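Local coordinates for protein histone deacetylase complex subunit SAP18 (Mus musculus, PDB 4A6Q) that strengthens transcriptional repression by the SIN3-HDAC1 complex and serves as an auxiliary component of the splicing-dependent exon junction complex, at residues Thr65-Glu68 / Leu69-Leu72; Lys126-Ile129 / Gly130-Leu133. All blocks are in the same frame, centred on the assembly; numbering follows the deposited sequence. Where two conformers were deposited one is given.

Interaction 1 (Thr65-Glu68 / Leu69-Leu72); sequences TLKE and LTSL
Three backbone hydrogen bonds tie Thr65, Leu66 and Lys67 to the residues four places further on, the i to i+4 ladder that defines an alpha helix. Thr70 N reaches Leu66 O at 2.9 Å, and it is flanked by the bonds from Leu69 N to Thr65 O and from Ser71 N to Lys67 O. Thr65 stands at the N-cap of this ladder. Its OG1 accepts from Glu68 N at 3.1 Å, satisfying an amide of the first turn that has no preceding helical carbonyl to bond to. The segment opens helix 66-76, which packs on the sheet of this ubiquitin-like fold. On the side turned to the sheet, Leu66, Leu69 and Thr70 all touch Phe89 of strand 86-94, and Leu66 also meets Ile106 of strand 101-110. Within the helix, Leu69 lays CG 3.4 Å from Thr65 O, while methyl CG2 of Thr70 rests 3.2 Å from Leu66 O, anti to its own carbonyl carbon. That same rotation sends the Thr70 hydroxyl back toward the previous turn, where a water lies 3.1 Å from Thr70 OG1 and accepts from Lys67 NZ. Lys67 bends at chi2 (-48°) and passes obliquely by Thr70, its CD 4.1 Å from Thr70 OG1, with the ammonium bonded also to Met110 O. A valine in place of Thr70 would probably leave the water held by Lys67 NZ without its bond to this side chain, breaking the water bridge between the two. Glu68 takes another course: it runs outward to a salt bridge between OE2 and Arg22 NH1.

Interaction 2 (Lys126-Ile129 / Gly130-Leu133); sequences KFQI and GDYL
Asp131 folds its carboxylate back over the turn it ends, and OD2 accepts from Gln128 N at 2.8 Å. The amide approaches from above the carboxylate plane, 59° out of it. A second bond, from Asp131 N to Gln128 O at 2.8 Å, closes a type II beta turn from Gln128 to Asp131, so one residue grips both backbone polar groups of Gln128. The aspartate's first torsion, -63°, places CG beside its own backbone N and thus on the side where the Gln128 amide lies. Gly130 occupies the third position of the turn with a positive phi of 112°, where a CB would collide with Ile129 O. A water lies 2.9 Å from Asp131 OD1, where it can donate, and accepts from Gln128 NE2 at the end of a chain extended beyond CG. Phe127 has CG anti to its backbone N, which carries the ring alongside Asp131: CE1 lies 3.6 Å from Asp131 CB, and ring and carboxylate planes stand almost perpendicular. The turn leads directly into strand 132-138, between strands 28-35 and 86-94. Phe127 reaches inward to Leu30 and Ile91 of these neighbours, as well as to Met62 and Leu122 in loops, while Asp131 touches Ile91 and Phe93 of strand 86-94.

Interaction 1 comes first along the chain, at the start of helix 66-76, and interaction 2 follows much later, in the turn that delivers the chain into strand 132-138. Their centres are 16 Å apart, yet they meet through packing of Leu69 CD1 on Leu133 CD2 at 3.8 Å. Both leucines also touch Phe89 of strand 86-94, so the helix and the central strand of the mixed sheet share one hydrophobic layer. The capped start of the helix and the turn thus lie at the beginnings of two elements that pack together in the ubiquitin-like fold. Residues 126-133 belong to the region probably involved in splicing regulation.

Interaction 1 (Thr65-Glu68 / Leu69-Leu72)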
loop_
_atom_site.group_PDB
_atom_site.type_symbol
_atom_site.label_atom_id
_atom_site.label_comp_id
_atom_site.label_asym_id
_atom_site.label_seq_id
_atom_site.Cartn_x
_atom_site.Cartn_y
_atom_site.Cartn_z
ATOM N N THR A 65 -0.190 -5.271 -7.350
ATOM C CA THR A 65 0.086 -6.163 -6.190
ATOM C C THR A 65 1.317 -5.722 -5.434
ATOM O O THR A 65 2.163 -4.976 -5.953
ATOM C CB THR A 65 0.326 -7.605 -6.628
ATOM O OG1 THR A 65 1.523 -7.670 -7.412
ATOM C CG2 THR A 65 -0.867 -8.108 -7.466
ATOM N N LEU A 66 1.421 -6.178 -4.190
ATOM C CA LEU A 66 2.612 -5.817 -3.428
ATOM C C LEU A 66 3.908 -6.252 -4.140
ATOM O O LEU A 66 4.919 -5.503 -4.131
ATOM C CB LEU A 66 2.565 -6.405 -2.006
ATOM C CG LEU A 66 1.381 -5.951 -1.176
ATOM C CD1 LEU A 66 1.597 -6.403 0.253
ATOM C CD2 LEU A 66 1.137 -4.440 -1.248
ATOM N N LYS A 67 3.937 -7.442 -4.744
ATOM C CA LYS A 67 5.130 -7.920 -5.454
ATOM C C LYS A 67 5.485 -7.071 -6.667
ATOM O O LYS A 67 6.646 -6.774 -6.945
ATOM C CB LYS A 67 4.949 -9.374 -5.921
ATOM C CG LYS A 67 5.527 -10.451 -5.029
ATOM C CD LYS A 67 6.972 -10.224 -4.562
ATOM C CE LYS A 67 7.440 -11.439 -3.765
ATOM N NZ LYS A 67 8.876 -11.397 -3.339
ATOM N N GLU A 68 4.454 -6.621 -7.387
ATOM C CA GLU A 68 4.683 -5.758 -8.527
ATOM C C GLU A 68 5.354 -4.473 -8.074
ATOM O O GLU A 68 6.256 -3.938 -8.731
ATOM C CB GLU A 68 3.332 -5.440 -9.199
ATOM C CG GLU A 68 3.422 -4.574 -10.417
ATOM C CD GLU A 68 2.081 -4.399 -11.133
ATOM O OE1 GLU A 68 1.040 -4.854 -10.603
ATOM O OE2 GLU A 68 2.119 -3.867 -12.273
ATOM N N LEU A 69 4.871 -3.929 -6.954
ATOM C CA LEU A 69 5.434 -2.690 -6.462
ATOM C C LEU A 69 6.831 -2.846 -5.897
ATOM O O LEU A 69 7.668 -1.977 -6.082
ATOM C CB LEU A 69 4.485 -2.049 -5.441
ATOM C CG LEU A 69 3.116 -1.714 -6.070
ATOM C CD1 LEU A 69 2.145 -1.282 -4.980
ATOM C CD2 LEU A 69 3.260 -0.587 -7.133
ATOM N N THR A 70 7.110 -3.953 -5.221
ATOM C CA THR A 70 8.467 -4.088 -4.697
ATOM C C THR A 70 9.490 -4.259 -5.816
ATOM O O THR A 70 10.624 -3.833 -5.679
ATOM C CB THR A 70 8.645 -5.248 -3.721
ATOM O OG1 THR A 70 8.513 -6.472 -4.422
ATOM C CG2 THR A 70 7.647 -5.175 -2.577
ATOM N N SER A 71 9.086 -4.838 -6.940
ATOM C CA SER A 71 9.976 -4.931 -8.091
ATOM C C SER A 71 10.450 -3.552 -8.545
ATOM O O SER A 71 11.628 -3.374 -8.875
ATOM C CB SER A 71 9.299 -5.661 -9.246
ATOM O OG SER A 71 10.248 -5.941 -10.262
ATOM N N LEU A 72 9.550 -2.570 -8.537
ATOM C CA LEU A 72 9.934 -1.210 -8.914
ATOM C C LEU A 72 10.845 -0.550 -7.876
ATOM O O LEU A 72 11.762 0.197 -8.219
ATOM C CB LEU A 72 8.688 -0.352 -9.162
ATOM C CG LEU A 72 7.855 -0.875 -10.343
ATOM C CD1 LEU A 72 6.483 -0.220 -10.389
ATOM C CD2 LEU A 72 8.571 -0.646 -11.641
HETATM O O HOH W 1 9.683 -8.582 -2.471
#

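Interaction 2 (Lys126-Ile129 / Gly130-Leu133)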
loop_
_atom_site.group_PDB
_atom_site.type_symbol
_atom_site.label_atom_id
_atom_site.label_comp_id
_atom_site.label_asym_id
_atom_site.label_seq_id
_atom_site.Cartn_x
_atom_site.Cartn_y
_atom_site.Cartn_z
ATOM N N LYS A 126 -8.805 -1.149 -0.188
ATOM C CA LYS A 126 -9.561 0.105 -0.337
ATOM C C LYS A 126 -8.691 1.345 -0.428
ATOM O O LYS A 126 -9.034 2.418 0.062
ATOM C CB LYS A 126 -10.591 0.214 0.761
ATOM C CG LYS A 126 -11.412 -1.041 0.784
ATOM C CD LYS A 126 -12.827 -0.734 0.666
ATOM C CE LYS A 126 -13.278 -0.381 2.011
ATOM N NZ LYS A 126 -14.731 -0.076 1.986
ATOM N N PHE A 127 -7.557 1.184 -1.072
ATOM C CA PHE A 127 -6.711 2.305 -1.455
ATOM C C PHE A 127 -7.537 3.277 -2.282
ATOM O O PHE A 127 -8.369 2.863 -3.104
ATOM C CB PHE A 127 -5.531 1.779 -2.296
ATOM C CG PHE A 127 -4.626 2.859 -2.756
ATOM C CD1 PHE A 127 -3.622 3.340 -1.940
ATOM C CD2 PHE A 127 -4.798 3.399 -4.027
ATOM C CE1 PHE A 127 -2.790 4.362 -2.386
ATOM C CE2 PHE A 127 -3.995 4.399 -4.462
ATOM C CZ PHE A 127 -3.001 4.884 -3.643
ATOM N N GLN A 128 -7.301 4.565 -2.069
ATOM C CA GLN A 128 -7.926 5.605 -2.881
ATOM C C GLN A 128 -6.869 6.512 -3.420
ATOM O O GLN A 128 -5.859 6.773 -2.779
ATOM C CB GLN A 128 -8.923 6.419 -2.044
ATOM C CG GLN A 128 -10.087 5.570 -1.613
ATOM C CD GLN A 128 -11.176 6.322 -0.880
ATOM O OE1 GLN A 128 -12.298 5.844 -0.797
ATOM N NE2 GLN A 128 -10.854 7.484 -0.344
ATOM N N ILE A 129 -7.105 7.020 -4.633
ATOM C CA ILE A 129 -6.212 8.009 -5.195
ATOM C C ILE A 129 -6.195 9.135 -4.202
ATOM O O ILE A 129 -7.242 9.531 -3.703
ATOM C CB ILE A 129 -6.735 8.528 -6.581
ATOM C CG1 ILE A 129 -6.093 7.738 -7.703
ATOM C CG2 ILE A 129 -6.464 9.998 -6.768
ATOM C CD1 ILE A 129 -6.470 6.308 -7.666
ATOM N N GLY A 130 -5.017 9.641 -3.881
ATOM C CA GLY A 130 -4.953 10.681 -2.883
ATOM C C GLY A 130 -4.259 10.119 -1.662
ATOM O O GLY A 130 -3.680 10.873 -0.862
ATOM N N ASP A 131 -4.370 8.802 -1.491
ATOM C CA ASP A 131 -3.632 8.165 -0.391
ATOM C C ASP A 131 -2.171 8.030 -0.776
ATOM O O ASP A 131 -1.836 7.977 -1.961
ATOM C CB ASP A 131 -4.135 6.747 -0.119
ATOM C CG ASP A 131 -5.577 6.671 0.342
ATOM O OD1 ASP A 131 -6.182 7.707 0.759
ATOM O OD2 ASP A 131 -6.131 5.537 0.322
ATOM N N TYR A 132 -1.307 7.855 0.224
ATOM C CA TYR A 132 0.115 7.542 -0.014
ATOM C C TYR A 132 0.416 6.109 0.378
ATOM O O TYR A 132 -0.313 5.505 1.195
ATOM C CB TYR A 132 1.031 8.473 0.789
ATOM C CG TYR A 132 0.656 9.938 0.682
ATOM C CD1 TYR A 132 0.614 10.556 -0.545
ATOM C CD2 TYR A 132 0.389 10.686 1.812
ATOM C CE1 TYR A 132 0.275 11.908 -0.664
ATOM C CE2 TYR A 132 0.055 12.019 1.703
ATOM C CZ TYR A 132 0.015 12.623 0.465
ATOM O OH TYR A 132 -0.319 13.970 0.335
ATOM N N LEU A 133 1.460 5.538 -0.222
ATOM C CA LEU A 133 1.933 4.216 0.215
ATOM C C LEU A 133 3.248 4.361 0.950
ATOM O O LEU A 133 4.135 5.080 0.499
ATOM C CB LEU A 133 2.136 3.339 -1.016
ATOM C CG LEU A 133 2.238 1.841 -0.785
ATOM C CD1 LEU A 133 0.898 1.259 -0.270
ATOM C CD2 LEU A 133 2.604 1.205 -2.138
HETATM O O HOH W 2 -8.230 9.288 -0.593
#